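Local coordinates for protein putative isochorismatase (Streptomyces avermitilis, PDB 3KL2) that is a putative isochorismatase-family protein, probably a hydrolase, whose own substrate and function have not been established, at residues Q34-F37 with G42-H45; T55-N60 with G157-N162; E36-G41 with A114-L119. All blocks are in the same frame, centred on the assembly; numbering follows the deposited sequence.

In the fold
Contacts 1 and 3 start from the same short helix, 35-38, and their centres are about 6 Å apart. Contact 1 folds the loop after this helix back onto it. Contact 3 sets the end of the helix against loop 114-119. Contact 2 lies about 13 Å from contact 1 and 12 Å from contact 3, centre to centre, at the end of strand 153-159. Phe159 connects all three: its CB is 3.7 Å from Phe37 CD2, and its CE2 is 3.8 Å from Thr38 CG2. Leu58 CD1 and Leu119 CD1, 3.7 Å apart, also join contacts 2 and 3. In this family the active site lies at this end of the parallel sheet, so the contacts probably border it.

Contact 1 (Q34-F37 with G42-H45); sequences QNEF and GVLH
The backbone of Gly42-His45 turns back onto the helix that holds Glu36 and Phe37, and the CA atoms of Glu36 and Gly42 come within 3.9 Å. Leu44 N donates to Glu36 O at 2.9 Å. Gly42 packs against the same piece of backbone, its CA 3.8 Å from Asn35 O. The Glu36 side chain bends at its second torsion (chi2 81°) and runs alongside Val43. Val43 N donates to Glu36 OE2 at 3.0 Å in a nearly straight bond (168° at the hydrogen). The donor uses the anti side of the carboxylate, somewhat out of its plane. The other oxygen, OE1, accepts the N-H of Phe106. One buried carboxylate thus ties two loops to the helix. Replacing Glu36 by an alanine would remove the acceptor of both Val43 N and Phe106 N, and is likely to leave these two N-H groups without a mate.

This is the loop connecting helix 35-38 to helix 45-55, just beyond the first strand of the alpha/beta fold. A backbone bond from His45 N to Gly42 O, 3.2 Å, closes the turn internally. His45 carries CG anti to its own N (chi1 172°). This turns the ring edge to the helix, and His45 ND1 donates to Phe37 O at 2.9 Å. The oxygen lies in the imidazole plane, whereas ND1 is tilted well out of the carbonyl plane.

Apart from these polar links, Phe37 and Leu44 lie side by side. Ring atoms CD1 and CE1 of Phe37 are each 3.7 Å from Leu44 CB, in an oblique approach. Leu44 CD1 extends along the ring to 3.8 Å from Phe37 CE1. The Phe37 ring also stacks with Phe159 and meets Phe106 edge to face.

Contact 2 (T55-N60 with G157-N162); sequences TGMLAN and GGFLTN
Met57 has CG between its backbone N and carbonyl carbon (chi1 63°), and further bends at chi2 (93°) and chi3 (69°) curl its methyl over the Phe159 ring. Phe159 has CG anti to its carbonyl carbon, and the two side chains cross at about a right angle.

Met57 CE rides 3.5 Å above the plane of the Phe159 ring, displaced toward the rim. Met57 CE is 3.7 Å from both CE2 and CZ of Phe159. This is a CH-pi contact over one face. The sulfur takes part less directly: Met57 SD is 4.7 Å from the centroid of the Phe159 ring and obliquely placed, giving a Met-aromatic contact.

The pair joins the start of helix 57-71 to the end of strand 153-159, which lies inside the parallel sheet. A non-proline cis peptide follows directly, between Phe159 and Leu160. Such a bond is a known feature near the active site in isochorismatase-like hydrolases. Met57 CE also comes to 4.0 Å from Gly158 O. Met52 of helix 45-55 packs on both Met57 and Phe159.

Contact 3 (E36-G41 with A114-L119); sequences EFTSDG and AIVDEL
The C-terminal end of helix 35-38 meets loop 114-119 here, in a small buried contact of a valine with two hydroxyl side chains. Val116 CG2 is the touching branch. Val116 CG2 lies 3.6 Å from Thr38 OG1 and 3.8 Å from Ser39 OG. Val116 CB is also 3.6 Å from Thr38 OG1, so the threonine oxygen rests against the branch point as well as one methyl. Val116 CG1 lies between the backbone N and the carbonyl carbon (chi1 65°), which places CG2 anti to N and aims it at the hydroxyl pair.

The two hydroxyls are hydrogen-bonded to each other, with Thr38 OG1 and Ser39 OG 2.8 Å apart. Each also has a partner one helical turn back: Gln34 O for Thr38 and Asn35 OD1 for Ser39. The valine therefore packs on oxygens that are already engaged, and no hydrogen bond crosses between the two segments.

Within the loop, Leu119 N bonds to Val116 O at 2.8 Å and closes a turn. Backbone hydrogen bonds between Asn35 and Ala114, and between Val116 and Tyr33, run the loop beside the chain that follows strand 26-31. Beyond the turn, Leu119 packs on Leu58, Thr61, Val62 and Val65 of helix 57-71.

Contact 1 (Q34-F37 with G42-H45)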
loop_
_atom_site.group_PDB
_atom_site.type_symbol
_atom_site.label_atom_id
_atom_site.label_comp_id
_atom_site.label_asym_id
_atom_site.label_seq_id
_atom_site.Cartn_x
_atom_site.Cartn_y
_atom_site.Cartn_z
ATOM N N GLN A 34 3.178 25.368 -3.292
ATOM C CA GLN A 34 2.017 26.038 -3.809
ATOM C C GLN A 34 1.866 27.393 -3.138
ATOM O O GLN A 34 2.293 27.560 -2.002
ATOM C CB GLN A 34 0.745 25.212 -3.555
ATOM C CG GLN A 34 0.646 23.936 -4.424
ATOM C CD GLN A 34 -0.197 22.905 -3.793
ATOM O OE1 GLN A 34 0.297 22.128 -2.968
ATOM N NE2 GLN A 34 -1.495 22.929 -4.085
ATOM N N ASN A 35 1.212 28.330 -3.829
ATOM C CA ASN A 35 1.030 29.673 -3.344
ATOM C C ASN A 35 0.525 29.668 -1.915
ATOM O O ASN A 35 1.023 30.431 -1.092
ATOM C CB ASN A 35 0.082 30.499 -4.245
ATOM C CG ASN A 35 0.692 30.824 -5.598
ATOM O OD1 ASN A 35 1.832 31.290 -5.673
ATOM N ND2 ASN A 35 -0.059 30.550 -6.691
ATOM N N GLU A 36 -0.396 28.755 -1.610
ATOM C CA GLU A 36 -1.030 28.714 -0.290
ATOM C C GLU A 36 -0.019 28.767 0.870
ATOM O O GLU A 36 -0.338 29.299 1.943
ATOM C CB GLU A 36 -1.956 27.504 -0.158
ATOM C CG GLU A 36 -3.161 27.796 0.706
ATOM C CD GLU A 36 -4.242 28.519 -0.063
ATOM O OE1 GLU A 36 -5.045 27.800 -0.707
ATOM O OE2 GLU A 36 -4.306 29.787 -0.004
ATOM N N PHE A 37 1.197 28.270 0.620
ATOM C CA PHE A 37 2.301 28.277 1.590
ATOM C C PHE A 37 3.366 29.312 1.264
ATOM O O PHE A 37 3.847 30.023 2.150
ATOM C CB PHE A 37 3.027 26.902 1.579
ATOM C CG PHE A 37 2.369 25.823 2.385
ATOM C CD1 PHE A 37 1.977 26.036 3.696
ATOM C CD2 PHE A 37 2.246 24.554 1.868
ATOM C CE1 PHE A 37 1.388 24.988 4.473
ATOM C CE2 PHE A 37 1.671 23.499 2.622
ATOM C CZ PHE A 37 1.246 23.716 3.906
ATOM N N GLY A 42 -1.387 33.874 0.590
ATOM C CA GLY A 42 -1.681 32.463 0.700
ATOM C C GLY A 42 -2.179 32.212 2.108
ATOM O O GLY A 42 -1.688 32.813 3.059
ATOM N N VAL A 43 -3.148 31.332 2.255
ATOM C CA VAL A 43 -3.830 31.217 3.542
ATOM C C VAL A 43 -2.958 30.653 4.648
ATOM O O VAL A 43 -3.248 30.840 5.823
ATOM C CB VAL A 43 -5.101 30.350 3.411
ATOM C CG1 VAL A 43 -5.494 29.760 4.787
ATOM C CG2 VAL A 43 -6.243 31.199 2.782
ATOM N N LEU A 44 -1.911 29.932 4.273
ATOM C CA LEU A 44 -1.057 29.291 5.258
ATOM C C LEU A 44 0.321 29.907 5.231
ATOM O O LEU A 44 1.248 29.401 5.853
ATOM C CB LEU A 44 -0.971 27.793 4.953
ATOM C CG LEU A 44 -2.284 27.101 5.328
ATOM C CD1 LEU A 44 -2.352 25.702 4.706
ATOM C CD2 LEU A 44 -2.458 27.049 6.893
ATOM N N HIS A 45 0.469 30.987 4.478
ATOM C CA HIS A 45 1.784 31.586 4.301
ATOM C C HIS A 45 2.279 32.275 5.572
ATOM O O HIS A 45 3.483 32.250 5.839
ATOM C CB HIS A 45 1.769 32.595 3.154
ATOM C CG HIS A 45 3.033 33.394 3.046
ATOM N ND1 HIS A 45 4.233 32.834 2.648
ATOM C CD2 HIS A 45 3.284 34.706 3.287
ATOM C CE1 HIS A 45 5.171 33.771 2.641
ATOM N NE2 HIS A 45 4.622 34.915 3.024
#

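Contact 2 (T55-N60 with G157-N162)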
loop_
_atom_site.group_PDB
_atom_site.type_symbol
_atom_site.label_atom_id
_atom_site.label_comp_id
_atom_site.label_asym_id
_atom_site.label_seq_id
_atom_site.Cartn_x
_atom_site.Cartn_y
_atom_site.Cartn_z
ATOM N N THR A 55 15.419 29.968 6.619
ATOM C CA THR A 55 16.149 28.951 5.870
ATOM C C THR A 55 16.567 29.388 4.461
ATOM O O THR A 55 17.559 28.888 3.917
ATOM C CB THR A 55 15.317 27.684 5.766
ATOM O OG1 THR A 55 14.063 27.999 5.141
ATOM C CG2 THR A 55 15.103 27.097 7.169
ATOM N N GLY A 56 15.826 30.329 3.891
ATOM C CA GLY A 56 15.965 30.656 2.476
ATOM C C GLY A 56 15.632 29.462 1.600
ATOM O O GLY A 56 16.261 29.259 0.574
ATOM N N MET A 57 14.637 28.680 2.014
ATOM C CA MET A 57 14.314 27.420 1.349
ATOM C C MET A 57 13.903 27.620 -0.099
ATOM O O MET A 57 14.292 26.815 -0.967
ATOM C CB MET A 57 13.226 26.623 2.096
ATOM C CG MET A 57 11.865 27.309 2.198
ATOM S SD MET A 57 10.700 26.899 0.898
ATOM C CE MET A 57 10.330 25.165 1.287
ATOM N N LEU A 58 13.131 28.666 -0.371
ATOM C CA LEU A 58 12.593 28.841 -1.701
ATOM C C LEU A 58 13.746 29.028 -2.718
ATOM O O LEU A 58 13.846 28.270 -3.685
ATOM C CB LEU A 58 11.553 29.969 -1.765
ATOM C CG LEU A 58 10.912 30.078 -3.155
ATOM C CD1 LEU A 58 10.133 28.797 -3.443
ATOM C CD2 LEU A 58 10.040 31.356 -3.351
ATOM N N ALA A 59 14.636 29.975 -2.482
ATOM C CA ALA A 59 15.775 30.165 -3.370
ATOM C C ALA A 59 16.642 28.919 -3.415
ATOM O O ALA A 59 17.221 28.580 -4.454
ATOM C CB ALA A 59 16.617 31.412 -2.961
ATOM N N ASN A 60 16.751 28.227 -2.295
ATOM C CA ASN A 60 17.639 27.063 -2.250
ATOM C C ASN A 60 17.058 25.922 -3.111
ATOM O O ASN A 60 17.780 25.174 -3.753
ATOM C CB ASN A 60 17.818 26.568 -0.803
ATOM C CG ASN A 60 18.646 27.491 0.060
ATOM O OD1 ASN A 60 19.652 28.052 -0.375
ATOM N ND2 ASN A 60 18.241 27.614 1.320
ATOM N N GLY A 157 12.057 17.833 -0.716
ATOM C CA GLY A 157 11.966 19.191 -0.284
ATOM C C GLY A 157 10.506 19.573 -0.181
ATOM O O GLY A 157 9.649 18.869 -0.742
ATOM N N GLY A 158 10.244 20.680 0.548
ATOM C CA GLY A 158 8.962 21.337 0.586
ATOM C C GLY A 158 8.385 21.495 1.973
ATOM O O GLY A 158 9.099 21.748 2.949
ATOM N N PHE A 159 7.070 21.323 2.047
ATOM C CA PHE A 159 6.290 21.676 3.223
ATOM C C PHE A 159 5.423 20.479 3.608
ATOM O O PHE A 159 5.096 19.638 2.739
ATOM C CB PHE A 159 5.307 22.789 2.871
ATOM C CG PHE A 159 5.932 24.080 2.414
ATOM C CD1 PHE A 159 6.116 25.123 3.313
ATOM C CD2 PHE A 159 6.254 24.276 1.089
ATOM C CE1 PHE A 159 6.615 26.331 2.907
ATOM C CE2 PHE A 159 6.744 25.467 0.661
ATOM C CZ PHE A 159 6.942 26.513 1.578
ATOM N N LEU A 160 5.080 20.318 4.887
ATOM C CA LEU A 160 5.756 20.904 6.024
ATOM C C LEU A 160 6.798 19.950 6.547
ATOM O O LEU A 160 6.524 18.746 6.659
ATOM C CB LEU A 160 4.782 21.143 7.153
ATOM C CG LEU A 160 3.701 22.175 6.870
ATOM C CD1 LEU A 160 2.502 21.947 7.811
ATOM C CD2 LEU A 160 4.280 23.566 6.968
ATOM N N THR A 161 7.946 20.502 6.956
ATOM C CA THR A 161 9.028 19.742 7.560
ATOM C C THR A 161 8.590 18.581 8.451
ATOM O O THR A 161 9.072 17.481 8.256
ATOM C CB THR A 161 9.844 20.611 8.461
ATOM O OG1 THR A 161 10.342 21.718 7.718
ATOM C CG2 THR A 161 10.994 19.802 9.066
ATOM N N ASN A 162 7.720 18.830 9.443
ATOM C CA ASN A 162 7.335 17.761 10.377
ATOM C C ASN A 162 6.023 17.087 10.041
ATOM O O ASN A 162 5.587 16.208 10.778
ATOM C CB ASN A 162 7.329 18.230 11.852
ATOM C CG ASN A 162 6.422 19.417 12.075
ATOM O OD1 ASN A 162 6.369 20.333 11.254
ATOM N ND2 ASN A 162 5.666 19.380 13.148
#

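Contact 3 (E36-G41 with A114-L119)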
loop_
_atom_site.group_PDB
_atom_site.type_symbol
_atom_site.label_atom_id
_atom_site.label_comp_id
_atom_site.label_asym_id
_atom_site.label_seq_id
_atom_site.Cartn_x
_atom_site.Cartn_y
_atom_site.Cartn_z
ATOM N N GLU A 36 -0.396 28.755 -1.610
ATOM C CA GLU A 36 -1.030 28.714 -0.290
ATOM C C GLU A 36 -0.019 28.767 0.870
ATOM O O GLU A 36 -0.338 29.299 1.943
ATOM C CB GLU A 36 -1.956 27.504 -0.158
ATOM C CG GLU A 36 -3.161 27.796 0.706
ATOM C CD GLU A 36 -4.242 28.519 -0.063
ATOM O OE1 GLU A 36 -5.045 27.800 -0.707
ATOM O OE2 GLU A 36 -4.306 29.787 -0.004
ATOM N N PHE A 37 1.197 28.270 0.620
ATOM C CA PHE A 37 2.301 28.277 1.590
ATOM C C PHE A 37 3.366 29.312 1.264
ATOM O O PHE A 37 3.847 30.023 2.150
ATOM C CB PHE A 37 3.027 26.902 1.579
ATOM C CG PHE A 37 2.369 25.823 2.385
ATOM C CD1 PHE A 37 1.977 26.036 3.696
ATOM C CD2 PHE A 37 2.246 24.554 1.868
ATOM C CE1 PHE A 37 1.388 24.988 4.473
ATOM C CE2 PHE A 37 1.671 23.499 2.622
ATOM C CZ PHE A 37 1.246 23.716 3.906
ATOM N N THR A 38 3.770 29.384 -0.004
ATOM C CA THR A 38 4.969 30.119 -0.414
ATOM C C THR A 38 4.828 31.627 -0.533
ATOM O O THR A 38 5.826 32.335 -0.462
ATOM C CB THR A 38 5.396 29.676 -1.821
ATOM O OG1 THR A 38 4.260 29.821 -2.677
ATOM C CG2 THR A 38 5.884 28.225 -1.823
ATOM N N SER A 39 3.612 32.129 -0.733
ATOM C CA SER A 39 3.440 33.504 -1.239
ATOM C C SER A 39 2.486 34.345 -0.404
ATOM O O SER A 39 1.508 33.829 0.141
ATOM C CB SER A 39 2.893 33.440 -2.670
ATOM O OG SER A 39 3.522 32.420 -3.441
ATOM N N ASP A 40 2.759 35.652 -0.347
ATOM C CA ASP A 40 1.947 36.613 0.401
ATOM C C ASP A 40 0.476 36.496 0.015
ATOM O O ASP A 40 0.154 36.524 -1.167
ATOM C CB ASP A 40 2.433 38.061 0.158
ATOM C CG ASP A 40 3.662 38.454 1.037
ATOM O OD1 ASP A 40 3.999 37.728 2.002
ATOM O OD2 ASP A 40 4.291 39.511 0.769
ATOM N N GLY A 41 -0.391 36.338 1.018
ATOM C CA GLY A 41 -1.840 36.248 0.823
ATOM C C GLY A 41 -2.325 34.810 0.769
ATOM O O GLY A 41 -3.528 34.548 0.865
ATOM N N ALA A 114 -2.206 26.761 -6.959
ATOM C CA ALA A 114 -1.175 26.716 -7.987
ATOM C C ALA A 114 0.218 26.622 -7.432
ATOM O O ALA A 114 0.559 27.210 -6.379
ATOM C CB ALA A 114 -1.232 27.946 -8.877
ATOM N N ILE A 115 1.054 25.922 -8.200
ATOM C CA ILE A 115 2.451 25.847 -7.903
ATOM C C ILE A 115 3.023 27.229 -8.056
ATOM O O ILE A 115 2.556 28.015 -8.878
ATOM C CB ILE A 115 3.183 24.869 -8.798
ATOM C CG1 ILE A 115 2.722 23.444 -8.462
ATOM C CG2 ILE A 115 4.682 25.012 -8.571
ATOM C CD1 ILE A 115 3.176 22.379 -9.444
ATOM N N VAL A 116 4.023 27.542 -7.242
ATOM C CA VAL A 116 4.608 28.872 -7.215
ATOM C C VAL A 116 5.369 29.163 -8.536
ATOM O O VAL A 116 6.037 28.279 -9.083
ATOM C CB VAL A 116 5.491 29.034 -5.946
ATOM C CG1 VAL A 116 6.683 28.086 -5.986
ATOM C CG2 VAL A 116 5.940 30.504 -5.736
ATOM N N ASP A 117 5.265 30.399 -9.039
ATOM C CA ASP A 117 5.791 30.729 -10.366
ATOM C C ASP A 117 7.274 30.384 -10.501
ATOM O O ASP A 117 7.717 29.836 -11.507
ATOM C CB ASP A 117 5.567 32.208 -10.694
ATOM C CG ASP A 117 4.100 32.573 -10.768
ATOM O OD1 ASP A 117 3.273 31.703 -11.157
ATOM O OD2 ASP A 117 3.771 33.739 -10.417
ATOM N N GLU A 118 8.017 30.684 -9.449
ATOM C CA GLU A 118 9.457 30.435 -9.381
ATOM C C GLU A 118 9.797 28.951 -9.654
ATOM O O GLU A 118 10.904 28.622 -10.053
ATOM C CB GLU A 118 9.948 30.826 -7.976
ATOM C CG GLU A 118 10.074 32.354 -7.700
ATOM C CD GLU A 118 8.766 33.178 -7.938
ATOM O OE1 GLU A 118 7.632 32.670 -7.682
ATOM O OE2 GLU A 118 8.887 34.355 -8.385
ATOM N N LEU A 119 8.840 28.060 -9.403
ATOM C CA LEU A 119 9.031 26.636 -9.588
ATOM C C LEU A 119 7.947 26.060 -10.495
ATOM O O LEU A 119 7.565 24.920 -10.350
ATOM C CB LEU A 119 9.023 25.940 -8.204
ATOM C CG LEU A 119 10.318 26.206 -7.422
ATOM C CD1 LEU A 119 10.170 26.045 -5.890
ATOM C CD2 LEU A 119 11.412 25.300 -7.970
#